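Local coordinates for protein KLLA0E08119p (Kluyveromyces lactis, PDB 3VA7) that probably carboxylates urea to urea-1-carboxylate with bicarbonate and ATP through biotin, this piece holding its biotin carboxylase, carboxyltransferase and biotinyl domains, at residues His419-Asp422 with Arg423-Ile427; Val943-Tyr946 with Arg947-Arg951; Glu893-Gly896 with Ser897-Asn900. All blocks are in the same frame, centred on the assembly; numbering follows the deposited sequence.

Interaction 1. Residues His419-Asp422 with Arg423-Ile427; sequences HGKD and RNDAI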
ATOM      1  N   HIS A 419      -4.558   1.408 -34.184  1.00 34.75           N
ATOM      2  CA  HIS A 419      -5.016   1.646 -35.583  1.00 35.87           C
ATOM      3  C   HIS A 419      -3.776   1.882 -36.390  1.00 37.63           C
ATOM      4  O   HIS A 419      -3.081   2.901 -36.185  1.00 38.23           O
ATOM      5  CB  HIS A 419      -5.864   2.918 -35.724  1.00 34.56           C
ATOM      6  CG  HIS A 419      -6.527   3.053 -37.067  1.00 36.11           C
ATOM      7  ND1 HIS A 419      -7.047   4.252 -37.542  1.00 35.35           N
ATOM      8  CD2 HIS A 419      -6.759   2.127 -38.038  1.00 31.93           C
ATOM      9  CE1 HIS A 419      -7.576   4.048 -38.739  1.00 32.46           C
ATOM     10  NE2 HIS A 419      -7.405   2.770 -39.063  1.00 30.24           N
ATOM     11  N   GLY A 420      -3.471   0.945 -37.276  1.00 38.64           N
ATOM     12  CA  GLY A 420      -2.301   1.075 -38.134  1.00 40.69           C
ATOM     13  C   GLY A 420      -2.652   1.108 -39.612  1.00 41.94           C
ATOM     14  O   GLY A 420      -3.802   0.814 -40.004  1.00 42.12           O
ATOM     15  N   LYS A 421      -1.642   1.441 -40.416  1.00 42.19           N
ATOM     16  CA  LYS A 421      -1.756   1.533 -41.861  1.00 42.26           C
ATOM     17  C   LYS A 421      -2.123   0.216 -42.491  1.00 41.98           C
ATOM     18  O   LYS A 421      -2.772   0.213 -43.530  1.00 41.69           O
ATOM     19  CB  LYS A 421      -0.430   2.023 -42.462  1.00 42.97           C
ATOM     20  CG  LYS A 421      -0.275   3.524 -42.635  1.00 42.74           C
ATOM     21  CD  LYS A 421       1.233   3.802 -42.650  1.00 48.33           C
ATOM     22  CE  LYS A 421       1.630   5.121 -43.318  1.00 50.77           C
ATOM     23  NZ  LYS A 421       0.655   6.211 -42.997  1.00 52.55           N
ATOM     24  N   ASP A 422      -1.718  -0.885 -41.853  1.00 42.23           N
ATOM     25  CA  ASP A 422      -1.992  -2.245 -42.333  1.00 43.01           C
ATOM     26  C   ASP A 422      -1.664  -3.275 -41.239  1.00 42.59           C
ATOM     27  O   ASP A 422      -1.112  -2.913 -40.203  1.00 43.21           O
ATOM     28  CB  ASP A 422      -1.217  -2.542 -43.624  1.00 43.43           C
ATOM     29  CG  ASP A 422       0.226  -2.971 -43.370  1.00 48.03           C
ATOM     30  OD1 ASP A 422       0.481  -4.223 -43.382  1.00 51.36           O
ATOM     31  OD2 ASP A 422       1.092  -2.067 -43.160  1.00 51.41           O
ATOM     32  N   ARG A 423      -1.982  -4.547 -41.453  1.00 41.36           N
ATOM     33  CA  ARG A 423      -1.775  -5.540 -40.400  1.00 40.94           C
ATOM     34  C   ARG A 423      -0.412  -5.421 -39.656  1.00 41.90           C
ATOM     35  O   ARG A 423      -0.373  -5.419 -38.423  1.00 41.75           O
ATOM     36  CB  ARG A 423      -2.014  -6.984 -40.896  1.00 39.54           C
ATOM     37  CG  ARG A 423      -2.680  -7.802 -39.855  1.00 36.90           C
ATOM     38  CD  ARG A 423      -2.829  -9.233 -40.227  1.00 34.78           C
ATOM     39  NE  ARG A 423      -1.914 -10.031 -39.451  1.00 34.51           N
ATOM     40  CZ  ARG A 423      -2.256 -10.944 -38.551  1.00 36.03           C
ATOM     41  NH1 ARG A 423      -3.515 -11.271 -38.305  1.00 34.01           N
ATOM     42  NH2 ARG A 423      -1.298 -11.577 -37.916  1.00 37.40           N
ATOM     43  N   ASN A 424       0.692  -5.325 -40.406  1.00 42.73           N
ATOM     44  CA  ASN A 424       2.030  -5.275 -39.791  1.00 42.87           C
ATOM     45  C   ASN A 424       2.214  -4.017 -38.964  1.00 42.49           C
ATOM     46  O   ASN A 424       2.786  -4.087 -37.895  1.00 41.98           O
ATOM     47  CB  ASN A 424       3.184  -5.396 -40.815  1.00 42.34           C
ATOM     48  CG  ASN A 424       3.269  -6.788 -41.467  1.00 44.44           C
ATOM     49  OD1 ASN A 424       3.086  -7.860 -40.818  1.00 43.01           O
ATOM     50  ND2 ASN A 424       3.530  -6.776 -42.791  1.00 45.65           N
ATOM     51  N   ASP A 425       1.746  -2.873 -39.464  1.00 42.43           N
ATOM     52  CA  ASP A 425       1.875  -1.624 -38.711  1.00 42.81           C
ATOM     53  C   ASP A 425       1.111  -1.707 -37.366  1.00 44.24           C
ATOM     54  O   ASP A 425       1.552  -1.123 -36.327  1.00 44.40           O
ATOM     55  CB  ASP A 425       1.366  -0.441 -39.521  1.00 42.18           C
ATOM     56  CG  ASP A 425       1.796   0.877 -38.939  1.00 43.52           C
ATOM     57  OD1 ASP A 425       2.896   0.875 -38.332  1.00 48.27           O
ATOM     58  OD2 ASP A 425       1.073   1.902 -39.083  1.00 39.91           O
ATOM     59  N   ALA A 426      -0.017  -2.438 -37.404  1.00 44.26           N
ATOM     60  CA  ALA A 426      -0.946  -2.556 -36.294  1.00 44.26           C
ATOM     61  C   ALA A 426      -0.399  -3.503 -35.257  1.00 44.58           C
ATOM     62  O   ALA A 426      -0.597  -3.271 -34.032  1.00 44.47           O
ATOM     63  CB  ALA A 426      -2.257  -3.077 -36.785  1.00 44.80           C
ATOM     64  N   ILE A 427       0.274  -4.564 -35.731  1.00 43.41           N
ATOM     65  CA  ILE A 427       0.863  -5.538 -34.825  1.00 43.55           C
ATOM     66  C   ILE A 427       2.013  -4.906 -34.030  1.00 44.21           C
ATOM     67  O   ILE A 427       2.164  -5.156 -32.835  1.00 44.27           O
ATOM     68  CB  ILE A 427       1.353  -6.774 -35.560  1.00 43.84           C
ATOM     69  CG1 ILE A 427       0.166  -7.660 -35.913  1.00 42.52           C
ATOM     70  CG2 ILE A 427       2.378  -7.560 -34.704  1.00 43.22           C
ATOM     71  CD1 ILE A 427       0.490  -8.594 -36.988  1.00 44.78           C
TER

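Interaction 2. Residues Val943-Tyr946 with Arg947-Arg951; sequences VTRY and RETIR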
ATOM      1  N   VAL A 943      -7.320   0.127  23.423  1.00 28.73           N
ATOM      2  CA  VAL A 943      -6.990   0.093  24.838  1.00 29.49           C
ATOM      3  C   VAL A 943      -7.241  -1.303  25.400  1.00 30.19           C
ATOM      4  O   VAL A 943      -6.430  -1.820  26.186  1.00 32.00           O
ATOM      5  CB  VAL A 943      -7.759   1.135  25.665  1.00 29.78           C
ATOM      6  CG1 VAL A 943      -7.246   1.108  27.074  1.00 28.95           C
ATOM      7  CG2 VAL A 943      -7.629   2.562  25.057  1.00 28.20           C
ATOM      8  N   THR A 944      -8.327  -1.944  24.990  1.00 29.34           N
ATOM      9  CA  THR A 944      -8.580  -3.278  25.466  1.00 28.34           C
ATOM     10  C   THR A 944      -7.425  -4.221  25.163  1.00 27.93           C
ATOM     11  O   THR A 944      -6.922  -4.908  26.031  1.00 28.36           O
ATOM     12  CB  THR A 944      -9.952  -3.828  24.985  1.00 29.53           C
ATOM     13  OG1 THR A 944     -10.992  -3.111  25.687  1.00 27.78           O
ATOM     14  CG2 THR A 944     -10.043  -5.392  25.208  1.00 24.12           C
ATOM     15  N   ARG A 945      -7.014  -4.252  23.928  1.00 27.92           N
ATOM     16  CA  ARG A 945      -5.907  -5.082  23.537  1.00 28.35           C
ATOM     17  C   ARG A 945      -4.653  -4.743  24.409  1.00 28.91           C
ATOM     18  O   ARG A 945      -3.851  -5.616  24.819  1.00 28.84           O
ATOM     19  CB  ARG A 945      -5.649  -4.825  22.056  1.00 28.20           C
ATOM     20  CG  ARG A 945      -4.256  -5.150  21.596  1.00 28.18           C
ATOM     21  CD  ARG A 945      -4.156  -5.363  20.047  1.00 28.04           C
ATOM     22  NE  ARG A 945      -2.805  -5.896  19.809  1.00 31.71           N
ATOM     23  CZ  ARG A 945      -2.332  -6.362  18.661  1.00 30.56           C
ATOM     24  NH1 ARG A 945      -3.072  -6.346  17.542  1.00 24.28           N
ATOM     25  NH2 ARG A 945      -1.078  -6.802  18.651  1.00 29.85           N
ATOM     26  N   TYR A 946      -4.488  -3.469  24.728  1.00 28.06           N
ATOM     27  CA  TYR A 946      -3.329  -3.111  25.507  1.00 28.00           C
ATOM     28  C   TYR A 946      -3.468  -3.666  26.943  1.00 28.26           C
ATOM     29  O   TYR A 946      -2.508  -4.166  27.533  1.00 28.29           O
ATOM     30  CB  TYR A 946      -3.141  -1.600  25.460  1.00 27.36           C
ATOM     31  CG  TYR A 946      -1.993  -1.160  26.232  1.00 26.36           C
ATOM     32  CD1 TYR A 946      -0.706  -1.243  25.692  1.00 29.96           C
ATOM     33  CD2 TYR A 946      -2.154  -0.718  27.550  1.00 24.96           C
ATOM     34  CE1 TYR A 946       0.422  -0.861  26.455  1.00 28.78           C
ATOM     35  CE2 TYR A 946      -1.043  -0.329  28.318  1.00 24.91           C
ATOM     36  CZ  TYR A 946       0.232  -0.399  27.746  1.00 27.67           C
ATOM     37  OH  TYR A 946       1.329   0.020  28.469  1.00 35.18           O
ATOM     38  N   ARG A 947      -4.687  -3.614  27.469  1.00 28.74           N
ATOM     39  CA  ARG A 947      -4.974  -4.195  28.795  1.00 29.72           C
ATOM     40  C   ARG A 947      -4.768  -5.699  28.853  1.00 29.17           C
ATOM     41  O   ARG A 947      -4.329  -6.209  29.862  1.00 28.34           O
ATOM     42  CB  ARG A 947      -6.373  -3.824  29.309  1.00 28.59           C
ATOM     43  CG  ARG A 947      -6.478  -2.380  29.714  1.00 29.41           C
ATOM     44  CD  ARG A 947      -7.880  -2.026  30.274  1.00 33.73           C
ATOM     45  NE  ARG A 947      -8.975  -2.337  29.346  1.00 30.88           N
ATOM     46  CZ  ARG A 947      -9.695  -3.461  29.423  1.00 32.91           C
ATOM     47  NH1 ARG A 947      -9.430  -4.365  30.393  1.00 27.35           N
ATOM     48  NH2 ARG A 947     -10.667  -3.682  28.536  1.00 30.48           N
ATOM     49  N   GLU A 948      -5.083  -6.391  27.771  1.00 29.96           N
ATOM     50  CA  GLU A 948      -5.032  -7.818  27.841  1.00 31.82           C
ATOM     51  C   GLU A 948      -3.719  -8.390  27.314  1.00 32.62           C
ATOM     52  O   GLU A 948      -3.414  -9.567  27.559  1.00 33.41           O
ATOM     53  CB  GLU A 948      -6.363  -8.536  27.414  1.00 31.83           C
ATOM     54  CG  GLU A 948      -6.950  -8.100  26.123  1.00 35.76           C
ATOM     55  CD  GLU A 948      -8.377  -8.550  25.832  1.00 37.79           C
ATOM     56  OE1 GLU A 948      -8.540  -9.037  24.692  1.00 43.66           O
ATOM     57  OE2 GLU A 948      -9.330  -8.349  26.635  1.00 35.34           O
ATOM     58  N   THR A 949      -2.874  -7.559  26.674  1.00 32.89           N
ATOM     59  CA  THR A 949      -1.657  -8.135  26.095  1.00 31.00           C
ATOM     60  C   THR A 949      -0.390  -7.663  26.744  1.00 30.40           C
ATOM     61  O   THR A 949       0.644  -8.295  26.552  1.00 29.15           O
ATOM     62  CB  THR A 949      -1.520  -7.880  24.613  1.00 30.99           C
ATOM     63  OG1 THR A 949      -1.354  -6.471  24.425  1.00 31.62           O
ATOM     64  CG2 THR A 949      -2.727  -8.397  23.859  1.00 29.83           C
ATOM     65  N   ILE A 950      -0.443  -6.551  27.477  1.00 30.10           N
ATOM     66  CA  ILE A 950       0.813  -5.870  27.866  1.00 29.88           C
ATOM     67  C   ILE A 950       0.837  -5.379  29.294  1.00 30.62           C
ATOM     68  O   ILE A 950       1.722  -5.761  30.047  1.00 30.52           O
ATOM     69  CB  ILE A 950       1.159  -4.670  26.912  1.00 29.41           C
ATOM     70  CG1 ILE A 950       1.551  -5.187  25.536  1.00 28.04           C
ATOM     71  CG2 ILE A 950       2.238  -3.733  27.526  1.00 27.35           C
ATOM     72  CD1 ILE A 950       1.967  -4.050  24.510  1.00 28.29           C
ATOM     73  N   ARG A 951      -0.121  -4.506  29.627  1.00 30.83           N
ATOM     74  CA  ARG A 951      -0.265  -3.950  30.944  1.00 32.19           C
ATOM     75  C   ARG A 951      -1.747  -3.775  31.268  1.00 33.30           C
ATOM     76  O   ARG A 951      -2.426  -2.945  30.634  1.00 34.15           O
ATOM     77  CB  ARG A 951       0.392  -2.584  31.021  1.00 32.18           C
ATOM     78  CG  ARG A 951       0.456  -2.076  32.449  1.00 32.85           C
ATOM     79  CD  ARG A 951       1.572  -1.079  32.614  1.00 34.89           C
ATOM     80  NE  ARG A 951       1.589  -0.540  33.971  1.00 37.57           N
ATOM     81  CZ  ARG A 951       2.589   0.145  34.516  1.00 37.26           C
ATOM     82  NH1 ARG A 951       3.704   0.367  33.833  1.00 42.02           N
ATOM     83  NH2 ARG A 951       2.489   0.593  35.759  1.00 34.78           N
TER
HETATM   84  O   HOH W   1     -10.520  -0.783  27.378  1.00 32.30           O
HETATM   85  O   HOH W   2      -0.871  -5.831  21.874  1.00 27.51           O

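Interaction 3. Residues Glu893-Gly896 with Ser897-Asn900; sequences EFDG and SKIN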
ATOM      1  N   GLU A 893      20.455  15.645   9.453  1.00 25.61           N
ATOM      2  CA  GLU A 893      21.160  14.457   9.007  1.00 27.22           C
ATOM      3  C   GLU A 893      22.240  14.879   8.071  1.00 28.98           C
ATOM      4  O   GLU A 893      21.996  15.719   7.156  1.00 30.16           O
ATOM      5  CB  GLU A 893      20.259  13.419   8.319  1.00 27.42           C
ATOM      6  CG  GLU A 893      20.963  12.069   8.059  1.00 25.67           C
ATOM      7  CD  GLU A 893      20.147  11.064   7.206  1.00 27.61           C
ATOM      8  OE1 GLU A 893      18.951  11.275   6.972  1.00 27.17           O
ATOM      9  OE2 GLU A 893      20.716  10.048   6.732  1.00 28.03           O
ATOM     10  N   PHE A 894      23.435  14.314   8.272  1.00 29.27           N
ATOM     11  CA  PHE A 894      24.521  14.618   7.348  1.00 29.61           C
ATOM     12  C   PHE A 894      25.202  13.415   6.727  1.00 30.48           C
ATOM     13  O   PHE A 894      25.083  12.256   7.174  1.00 30.60           O
ATOM     14  CB  PHE A 894      25.556  15.560   7.976  1.00 29.01           C
ATOM     15  CG  PHE A 894      26.189  15.037   9.284  1.00 27.19           C
ATOM     16  CD1 PHE A 894      27.531  14.603   9.305  1.00 24.02           C
ATOM     17  CD2 PHE A 894      25.447  15.014  10.493  1.00 23.80           C
ATOM     18  CE1 PHE A 894      28.123  14.146  10.499  1.00 25.55           C
ATOM     19  CE2 PHE A 894      26.010  14.545  11.706  1.00 20.79           C
ATOM     20  CZ  PHE A 894      27.351  14.104  11.708  1.00 25.30           C
ATOM     21  N   ASP A 895      25.934  13.738   5.673  1.00 31.02           N
ATOM     22  CA  ASP A 895      26.806  12.819   4.977  1.00 31.37           C
ATOM     23  C   ASP A 895      28.249  13.116   5.402  1.00 31.00           C
ATOM     24  O   ASP A 895      28.850  14.070   4.942  1.00 31.03           O
ATOM     25  CB  ASP A 895      26.646  13.070   3.487  1.00 31.19           C
ATOM     26  CG  ASP A 895      27.329  12.036   2.659  1.00 34.20           C
ATOM     27  OD1 ASP A 895      28.235  11.332   3.205  1.00 36.00           O
ATOM     28  OD2 ASP A 895      26.953  11.939   1.465  1.00 34.91           O
ATOM     29  N   GLY A 896      28.786  12.276   6.269  1.00 31.03           N
ATOM     30  CA  GLY A 896      30.143  12.388   6.820  1.00 30.82           C
ATOM     31  C   GLY A 896      31.278  12.359   5.800  1.00 30.70           C
ATOM     32  O   GLY A 896      32.385  12.849   6.061  1.00 29.61           O
ATOM     33  N   SER A 897      30.994  11.796   4.635  1.00 30.32           N
ATOM     34  CA  SER A 897      31.937  11.856   3.556  1.00 30.20           C
ATOM     35  C   SER A 897      31.954  13.262   2.892  1.00 31.11           C
ATOM     36  O   SER A 897      32.902  13.585   2.147  1.00 30.77           O
ATOM     37  CB  SER A 897      31.655  10.731   2.551  1.00 30.34           C
ATOM     38  OG  SER A 897      30.793  11.144   1.515  1.00 28.39           O
ATOM     39  N   LYS A 898      30.941  14.095   3.185  1.00 30.94           N
ATOM     40  CA  LYS A 898      30.897  15.473   2.650  1.00 31.94           C
ATOM     41  C   LYS A 898      31.165  16.595   3.666  1.00 32.78           C
ATOM     42  O   LYS A 898      31.699  17.669   3.274  1.00 35.32           O
ATOM     43  CB  LYS A 898      29.621  15.773   1.878  1.00 31.71           C
ATOM     44  CG  LYS A 898      29.240  14.746   0.798  1.00 31.71           C
ATOM     45  CD  LYS A 898      28.598  15.510  -0.344  1.00 34.62           C
ATOM     46  CE  LYS A 898      27.525  14.734  -1.039  1.00 34.24           C
ATOM     47  NZ  LYS A 898      28.141  13.474  -1.404  1.00 38.43           N
ATOM     48  N   ILE A 899      30.890  16.338   4.950  1.00 31.94           N
ATOM     49  CA  ILE A 899      31.046  17.323   6.017  1.00 30.99           C
ATOM     50  C   ILE A 899      31.141  16.507   7.270  1.00 30.28           C
ATOM     51  O   ILE A 899      30.380  15.575   7.379  1.00 30.58           O
ATOM     52  CB  ILE A 899      29.799  18.281   6.083  1.00 31.43           C
ATOM     53  CG1 ILE A 899      29.956  19.311   7.200  1.00 30.84           C
ATOM     54  CG2 ILE A 899      28.508  17.466   6.273  1.00 31.17           C
ATOM     55  CD1 ILE A 899      28.986  20.485   7.108  1.00 30.58           C
ATOM     56  N   ASN A 900      32.079  16.793   8.180  1.00 29.55           N
ATOM     57  CA  ASN A 900      32.206  16.002   9.407  1.00 29.57           C
ATOM     58  C   ASN A 900      31.434  16.625  10.534  1.00 29.56           C
ATOM     59  O   ASN A 900      30.983  17.764  10.427  1.00 30.51           O
ATOM     60  CB  ASN A 900      33.663  15.757   9.841  1.00 30.30           C
ATOM     61  CG  ASN A 900      34.460  17.051  10.039  1.00 33.59           C
ATOM     62  OD1 ASN A 900      35.294  17.383   9.196  1.00 42.04           O
ATOM     63  ND2 ASN A 900      34.195  17.797  11.119  1.00 32.77           N
TER

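Interaction 1. Residues His419-Asp422 with Arg423-Ile427
G420 and A426 bring their CA atoms within 4.3 Å where strand 412-420 ends and the chain turns over two residues, K421 and D422, into helix 423-435. The first helical bond over this corner runs from A426 N to D422 O, at 3.0 Å and nearly in line with the carbonyl bond. D422 is the N-cap: its OD1 accepts from N424 N at 3.2 Å, but the donor stands well above the carboxylate plane. D425 returns a second, straighter bond from inside the first turn. Its CG lies opposite the backbone N (chi1 -165°), which swings the carboxylate back to the corner, where OD2 takes K421 N at 3.1 Å and 176° on the anti lone pair. Two carboxylates thus sit at the start of the helix, where its dipole would be expected to stabilise their charge. R423 turns away from the corner to a salt bridge with E269 of strand 264-270 and a cation-pi contact with F458. Within the biotin carboxylase C-terminal domain, G420 still pairs by backbone with A362 of strand 362-372, while N424 OD1 accepts from K459, so the corner joins this inner strand of the sheet to helices 423-435 and 456-460.

Interaction 2. Residues Val943-Tyr946 with Arg947-Arg951
Y946 lays its ring across the side chain of I950 at about a right angle, CE1 meeting CG2 at 3.6 Å. Its chi1 of 180° turns the ring away from its own N and alongside R951, whose CB approaches CE2 at 3.8 Å, while R951 N lies over one ring face. Y946 O takes two donors from opposite faces of its plane, I950 N and R951 N, both at 3.2 Å. T949 places OG1 between its own N and carbonyl carbon (chi1 66°), where it donates to R945 O at 2.7 Å from above the carbonyl plane. The same hydroxyl accepts a hydrogen bond from water 2, which accepts from R945 NE. Water 1 joins T944 OG1 to R947 NE. The Y946 hydroxyl reaches P1015 O, and its ring packs edge-to-face with Y1013; a leucine in its place would probably leave P1015 O without this donor and open a gap beside I950 and R951. R945 forms a salt bridge with E1199, E948 OE1 accepts from W1179 NE1, and the side chain of I950 lies about 7 Å from the biotin group, so the helix end offers charged and hydrogen-bonding groups to the biotinyl domain beside the carboxyltransferase site.

Interaction 3. Residues Glu893-Gly896 with Ser897-Asn900
D895 OD1 is gripped by two donors from one residue, S897 N and S897 OG, each at 3.1 Å. Both come from above the same face of the carboxylate, so the backbone and hydroxyl of S897 close on the oxygen from one side. The bond from S897 N closes an Asx turn. A chi1 of -171° carries the D895 carboxylate over the chain that follows. The backbone carbonyl of D895 is doubly used as well: K898 N approaches at 2.7 Å from above the carbonyl plane, and I899 N at 3.1 Å within it. The first of these closes a type I turn, since G896 and S897 have near-helical backbone angles, and the second, from i+4 to i, closes a wider alpha-turn on the same carbonyl. K898 bends through its outer torsions to bring NZ to D895 OD2, a salt bridge with a weak, 3.5 Å hydrogen bond, so both carboxylate oxygens have partners in the turn. Where the chain leaves the turn, I899 O receives a CA-H...O contact from G896 CA (3.2 Å, 158° at the hydrogen) and lies at the edge of the F894 ring, 3.6 Å from CD1. F894 CB also touches I899 CG2.

S897 touches R790 of helix 786-802, a residue of the sodium site with E764 and D845. Strand 889-894 runs between 847-852 and 880-885 in its antiparallel sheet; F894 packs on I848 of the former, on Y786 of helix 786-802 and on L904 of helix 901-912; I899 also meets L904, and N900 is the N-cap of that helix.

In the fold
Interactions 1 and 3 both turn a chain from a sheet strand towards a helix using aspartates. At 419-427 one carboxylate caps a helix that starts at once and a second, from its first turn, reaches back to the strand end, whereas in 893-900 one aspartate takes most of the polar bonds of the loop before the next helix begins. Interaction 2 instead ends a helix, with carbonyls, a threonine hydroxyl and waters doing the work. All three are partly buried, but 1 and 3 include exposed residues, while 2 has none and lies near the biotin group. Interactions 2 and 3 share the carboxyltransferase C and D range; interaction 1, in the biotin carboxylase part, is about 66 Å from interaction 2 between centres.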